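Local coordinates for DUF2442 domain-containing protein (Rhodospirillum rubrum ATCC 11170, PDB 3K8R), which is of unknown function, a small DUF2442-family protein built from two three-stranded antiparallel sheets and found as an assembly of two chains, at residues A[48-60]-A[86-100]. Sequence-based numbering, arbitrary orientation.
With EDO (1,2-ethanediol), chain D.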
loop_
_atom_site.group_PDB
_atom_site.type_symbol
_atom_site.label_atom_id
_atom_site.label_comp_id
_atom_site.label_asym_id
_atom_site.label_seq_id
_atom_site.Cartn_x
_atom_site.Cartn_y
_atom_site.Cartn_z
ATOM N N THR A 48 -1.952 3.340 4.767
ATOM C CA THR A 48 -2.583 2.014 4.762
ATOM C C THR A 48 -2.239 1.244 3.496
ATOM O O THR A 48 -2.298 1.794 2.391
ATOM C CB THR A 48 -4.112 2.128 4.814
ATOM O OG1 THR A 48 -4.492 3.098 5.788
ATOM C CG2 THR A 48 -4.749 0.798 5.159
ATOM N N PHE A 49 -1.888 -0.029 3.658
ATOM C CA PHE A 49 -1.570 -0.905 2.529
ATOM C C PHE A 49 -2.442 -2.153 2.595
ATOM O O PHE A 49 -2.560 -2.767 3.648
ATOM C CB PHE A 49 -0.088 -1.285 2.545
ATOM C CG PHE A 49 0.312 -2.268 1.470
ATOM C CD1 PHE A 49 0.403 -1.867 0.142
ATOM C CD2 PHE A 49 0.632 -3.573 1.794
ATOM C CE1 PHE A 49 0.779 -2.757 -0.845
ATOM C CE2 PHE A 49 1.011 -4.468 0.814
ATOM C CZ PHE A 49 1.083 -4.054 -0.515
ATOM N N ALA A 50 -3.069 -2.507 1.477
ATOM C CA ALA A 50 -3.916 -3.701 1.415
ATOM C C ALA A 50 -3.426 -4.583 0.285
ATOM O O ALA A 50 -3.173 -4.081 -0.812
ATOM C CB ALA A 50 -5.377 -3.323 1.191
ATOM N N PHE A 51 -3.275 -5.879 0.552
ATOM C CA PHE A 51 -2.878 -6.843 -0.481
ATOM C C PHE A 51 -3.729 -8.095 -0.361
ATOM O O PHE A 51 -4.102 -8.481 0.752
ATOM C CB PHE A 51 -1.413 -7.215 -0.354
ATOM C CG PHE A 51 -1.080 -7.982 0.900
ATOM C CD1 PHE A 51 -0.860 -7.321 2.100
ATOM C CD2 PHE A 51 -0.962 -9.368 0.874
ATOM C CE1 PHE A 51 -0.543 -8.032 3.270
ATOM C CE2 PHE A 51 -0.643 -10.090 2.038
ATOM C CZ PHE A 51 -0.432 -9.420 3.237
ATOM N N PRO A 52 -4.091 -8.705 -1.500
ATOM C CA PRO A 52 -4.820 -9.968 -1.449
ATOM C C PRO A 52 -3.822 -11.069 -1.129
ATOM O O PRO A 52 -2.988 -11.385 -1.971
ATOM C CB PRO A 52 -5.362 -10.124 -2.865
ATOM C CG PRO A 52 -4.478 -9.299 -3.701
ATOM C CD PRO A 52 -4.069 -8.144 -2.859
ATOM N N PRO A 53 -3.912 -11.655 0.075
ATOM C CA PRO A 53 -2.939 -12.637 0.548
ATOM C C PRO A 53 -2.816 -13.934 -0.267
ATOM O O PRO A 53 -1.749 -14.555 -0.237
ATOM C CB PRO A 53 -3.418 -12.942 1.967
ATOM C CG PRO A 53 -4.884 -12.759 1.891
ATOM C CD PRO A 53 -5.121 -11.641 0.917
ATOM N N ARG A 54 -3.861 -14.346 -0.988
ATOM C CA ARG A 54 -3.769 -15.581 -1.795
ATOM C C ARG A 54 -2.867 -15.445 -3.016
ATOM O O ARG A 54 -2.644 -16.426 -3.710
ATOM C CB ARG A 54 -5.147 -16.125 -2.179
ATOM C CG ARG A 54 -5.915 -16.607 -0.967
ATOM C CD ARG A 54 -7.218 -17.287 -1.304
ATOM N NE ARG A 54 -7.855 -17.787 -0.084
ATOM C CZ ARG A 54 -8.756 -17.133 0.643
ATOM N NH1 ARG A 54 -9.176 -15.932 0.284
ATOM N NH2 ARG A 54 -9.249 -17.691 1.741
ATOM N N LEU A 55 -2.365 -14.238 -3.280
ATOM C CA LEU A 55 -1.373 -14.018 -4.331
ATOM C C LEU A 55 0.045 -14.201 -3.769
ATOM O O LEU A 55 1.012 -14.214 -4.531
ATOM C CB LEU A 55 -1.486 -12.610 -4.931
ATOM C CG LEU A 55 -2.739 -12.235 -5.736
ATOM C CD1 LEU A 55 -2.577 -10.826 -6.307
ATOM C CD2 LEU A 55 -3.011 -13.235 -6.853
ATOM N N ALA A 56 0.154 -14.345 -2.442
ATOM C CA ALA A 56 1.442 -14.466 -1.750
ATOM C C ALA A 56 1.861 -15.905 -1.596
ATOM O O ALA A 56 1.039 -16.788 -1.346
ATOM C CB ALA A 56 1.381 -13.816 -0.377
ATOM N N GLN A 57 3.167 -16.125 -1.718
ATOM C CA GLN A 57 3.736 -17.454 -1.612
ATOM C C GLN A 57 3.565 -18.038 -0.220
ATOM O O GLN A 57 4.054 -17.486 0.786
ATOM C CB GLN A 57 5.221 -17.430 -1.961
ATOM C CG GLN A 57 5.858 -18.803 -1.865
ATOM C CD GLN A 57 7.293 -18.806 -2.274
ATOM O OE1 GLN A 57 7.983 -17.789 -2.203
ATOM N NE2 GLN A 57 7.764 -19.962 -2.699
ATOM N N GLY A 58 2.888 -19.178 -0.183
ATOM C CA GLY A 58 2.645 -19.897 1.059
ATOM C C GLY A 58 1.234 -19.752 1.578
ATOM O O GLY A 58 0.888 -20.421 2.543
ATOM N N LEU A 59 0.428 -18.882 0.951
ATOM C CA LEU A 59 -0.961 -18.644 1.371
ATOM C C LEU A 59 -2.000 -18.914 0.258
ATOM O O LEU A 59 -3.194 -18.690 0.450
ATOM C CB LEU A 59 -1.115 -17.206 1.907
ATOM C CG LEU A 59 -0.292 -16.772 3.138
ATOM C CD1 LEU A 59 -0.566 -15.315 3.491
ATOM C CD2 LEU A 59 -0.547 -17.660 4.360
ATOM N N GLU A 60 -1.568 -19.443 -0.885
ATOM C CA GLU A 60 -2.491 -19.677 -2.007
ATOM C C GLU A 60 -3.731 -20.478 -1.649
ATOM O O GLU A 60 -4.787 -20.239 -2.218
ATOM C CB GLU A 60 -1.818 -20.412 -3.172
ATOM C CG GLU A 60 -0.622 -19.732 -3.821
ATOM C CD GLU A 60 0.700 -20.062 -3.146
ATOM O OE1 GLU A 60 0.724 -20.339 -1.922
ATOM O OE2 GLU A 60 1.723 -20.049 -3.858
ATOM N N VAL A 86 4.332 -19.251 7.660
ATOM C CA VAL A 86 4.575 -18.376 6.521
ATOM C C VAL A 86 5.043 -17.013 7.018
ATOM O O VAL A 86 4.513 -16.488 7.997
ATOM C CB VAL A 86 3.329 -18.231 5.639
ATOM C CG1 VAL A 86 3.521 -17.117 4.625
ATOM C CG2 VAL A 86 3.017 -19.567 4.958
ATOM N N ASP A 87 6.067 -16.474 6.357
ATOM C CA ASP A 87 6.632 -15.159 6.666
ATOM C C ASP A 87 6.766 -14.329 5.394
ATOM O O ASP A 87 7.429 -14.732 4.446
ATOM C CB ASP A 87 7.976 -15.298 7.385
ATOM C CG ASP A 87 7.814 -15.623 8.859
ATOM O OD1 ASP A 87 6.905 -15.056 9.490
ATOM O OD2 ASP A 87 8.600 -16.421 9.400
ATOM N N LEU A 88 6.107 -13.182 5.369
ATOM C CA LEU A 88 6.140 -12.325 4.200
ATOM C C LEU A 88 6.805 -11.030 4.610
ATOM O O LEU A 88 6.749 -10.644 5.780
ATOM C CB LEU A 88 4.723 -12.047 3.688
ATOM C CG LEU A 88 3.833 -13.252 3.351
ATOM C CD1 LEU A 88 2.408 -12.791 3.053
ATOM C CD2 LEU A 88 4.390 -14.081 2.194
ATOM N N SER A 89 7.438 -10.369 3.642
ATOM C CA SER A 89 8.104 -9.087 3.859
ATOM C C SER A 89 7.151 -7.980 3.489
ATOM O O SER A 89 6.582 -8.027 2.416
ATOM C CB SER A 89 9.333 -8.993 2.961
ATOM O OG SER A 89 9.824 -7.673 2.920
ATOM N N LEU A 90 6.955 -6.995 4.359
ATOM C CA LEU A 90 6.057 -5.864 4.036
ATOM C C LEU A 90 6.653 -5.021 2.903
ATOM O O LEU A 90 5.969 -4.733 1.909
ATOM C CB LEU A 90 5.766 -5.003 5.272
ATOM C CG LEU A 90 4.958 -3.712 5.119
ATOM C CD1 LEU A 90 3.570 -3.962 4.505
ATOM C CD2 LEU A 90 4.841 -3.049 6.484
ATOM N N PRO A 91 7.936 -4.634 3.035
ATOM C CA PRO A 91 8.519 -3.859 1.942
ATOM C C PRO A 91 8.457 -4.609 0.617
ATOM O O PRO A 91 8.201 -3.988 -0.419
ATOM C CB PRO A 91 9.968 -3.651 2.386
ATOM C CG PRO A 91 9.942 -3.789 3.870
ATOM C CD PRO A 91 8.872 -4.782 4.169
ATOM N N GLY A 92 8.687 -5.922 0.658
ATOM C CA GLY A 92 8.625 -6.762 -0.536
ATOM C C GLY A 92 7.239 -6.704 -1.147
ATOM O O GLY A 92 7.085 -6.455 -2.341
ATOM N N LEU A 93 6.225 -6.905 -0.312
ATOM C CA LEU A 93 4.835 -6.863 -0.758
ATOM C C LEU A 93 4.497 -5.491 -1.338
ATOM O O LEU A 93 3.801 -5.387 -2.339
ATOM C CB LEU A 93 3.872 -7.208 0.393
ATOM C CG LEU A 93 3.836 -8.658 0.900
ATOM C CD1 LEU A 93 2.885 -8.788 2.079
ATOM C CD2 LEU A 93 3.425 -9.617 -0.195
HETATM N N MSE A 94 5.008 -4.432 -0.718
HETATM C CA MSE A 94 4.736 -3.080 -1.208
HETATM C C MSE A 94 5.498 -2.786 -2.505
HETATM O O MSE A 94 5.098 -1.926 -3.275
HETATM C CB MSE A 94 5.011 -2.045 -0.109
HETATM C CG MSE A 94 4.103 -2.271 1.112
HETATM SE SE MSE A 94 4.118 -0.890 2.470
HETATM C CE MSE A 94 3.432 0.609 1.467
ATOM N N ALA A 95 6.575 -3.529 -2.752
ATOM C CA ALA A 95 7.355 -3.390 -3.981
ATOM C C ALA A 95 6.726 -4.196 -5.113
ATOM O O ALA A 95 7.166 -4.108 -6.263
ATOM C CB ALA A 95 8.775 -3.862 -3.754
ATOM N N GLY A 96 5.708 -4.991 -4.791
ATOM C CA GLY A 96 5.063 -5.846 -5.775
ATOM C C GLY A 96 5.684 -7.234 -5.833
ATOM O O GLY A 96 5.415 -7.994 -6.754
ATOM N N ILE A 97 6.506 -7.575 -4.846
ATOM C CA ILE A 97 7.140 -8.886 -4.787
ATOM C C ILE A 97 6.340 -9.815 -3.875
ATOM O O ILE A 97 6.250 -9.582 -2.663
ATOM C CB ILE A 97 8.585 -8.789 -4.267
ATOM C CG1 ILE A 97 9.409 -7.846 -5.149
ATOM C CG2 ILE A 97 9.219 -10.181 -4.204
ATOM C CD1 ILE A 97 10.841 -7.686 -4.678
ATOM N N PHE A 98 5.774 -10.869 -4.457
ATOM C CA PHE A 98 4.959 -11.826 -3.707
ATOM C C PHE A 98 5.632 -13.172 -3.422
ATOM O O PHE A 98 5.047 -14.038 -2.771
ATOM C CB PHE A 98 3.646 -12.091 -4.444
ATOM C CG PHE A 98 2.709 -10.919 -4.471
ATOM C CD1 PHE A 98 2.039 -10.522 -3.312
ATOM C CD2 PHE A 98 2.450 -10.245 -5.664
ATOM C CE1 PHE A 98 1.163 -9.459 -3.332
ATOM C CE2 PHE A 98 1.561 -9.174 -5.700
ATOM C CZ PHE A 98 0.918 -8.780 -4.534
ATOM N N GLY A 99 6.841 -13.377 -3.916
ATOM C CA GLY A 99 7.517 -14.636 -3.655
ATOM C C GLY A 99 8.841 -14.731 -4.360
ATOM O O GLY A 99 9.260 -13.779 -5.013
ATOM N N THR A 100 9.488 -15.888 -4.219
ATOM C CA THR A 100 10.764 -16.156 -4.858
ATOM C C THR A 100 10.534 -16.211 -6.360
ATOM O O THR A 100 9.453 -16.573 -6.810
ATOM C CB THR A 100 11.384 -17.487 -4.364
ATOM O OG1 THR A 100 10.523 -18.584 -4.686
ATOM C CG2 THR A 100 11.602 -17.459 -2.860
HETATM C C1 EDO D . 8.819 -12.097 0.739
HETATM O O1 EDO D . 7.517 -11.841 1.282
HETATM C C2 EDO D . 9.011 -11.350 -0.583
HETATM O O2 EDO D . 7.915 -10.453 -0.840
#
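F49 and F51, on strand 48-51, each present a ring face to helix 90-94. CG of M94 stands 3.6 Å from the F49 ring centroid, only 3° off the normal, and the selenium of this selenomethionine follows over the same ring at 4.6 Å, a Met-aromatic contact. The F49 ring is laid there with CG anti to the backbone N (chi1 176°), and L90 CD1 and L93 CB adjoin it. Replacing F49 with a serine would probably open a gap beneath the helix and cost M94 CG and SE the ring they lie over within this chain, leaving F49 of the second subunit as M94's other aromatic neighbour. Beside the F49 ring, L93 CD1 meets the F51 face 3.6 Å from the centroid. The buried packing continues through L88 CD1, 3.7 Å from A56 CB and also touching L59 CD1, while V86 lies against G58 and L59.

The looser side faces solvent at L55 and T100 and combines two hydrogen bonds with loose apolar cover. Q57 N donates to F98 O at 3.0 Å, nearly straight (163°). The extended Q57 side chain carries OE1 to T100 N, 3.2 Å away and above the amide plane; T100 OG1 instead caps helix 101-105 at W103 N. L55 CB sits 4.3 Å above the F98 ring, over its centre.

F51 links the two three-stranded sheets, touching L88 (CE2 to CD1) and L79 of strand 78-81; V39 is its own-sheet neighbour, and strand 48-51 continues that sheet into the second subunit.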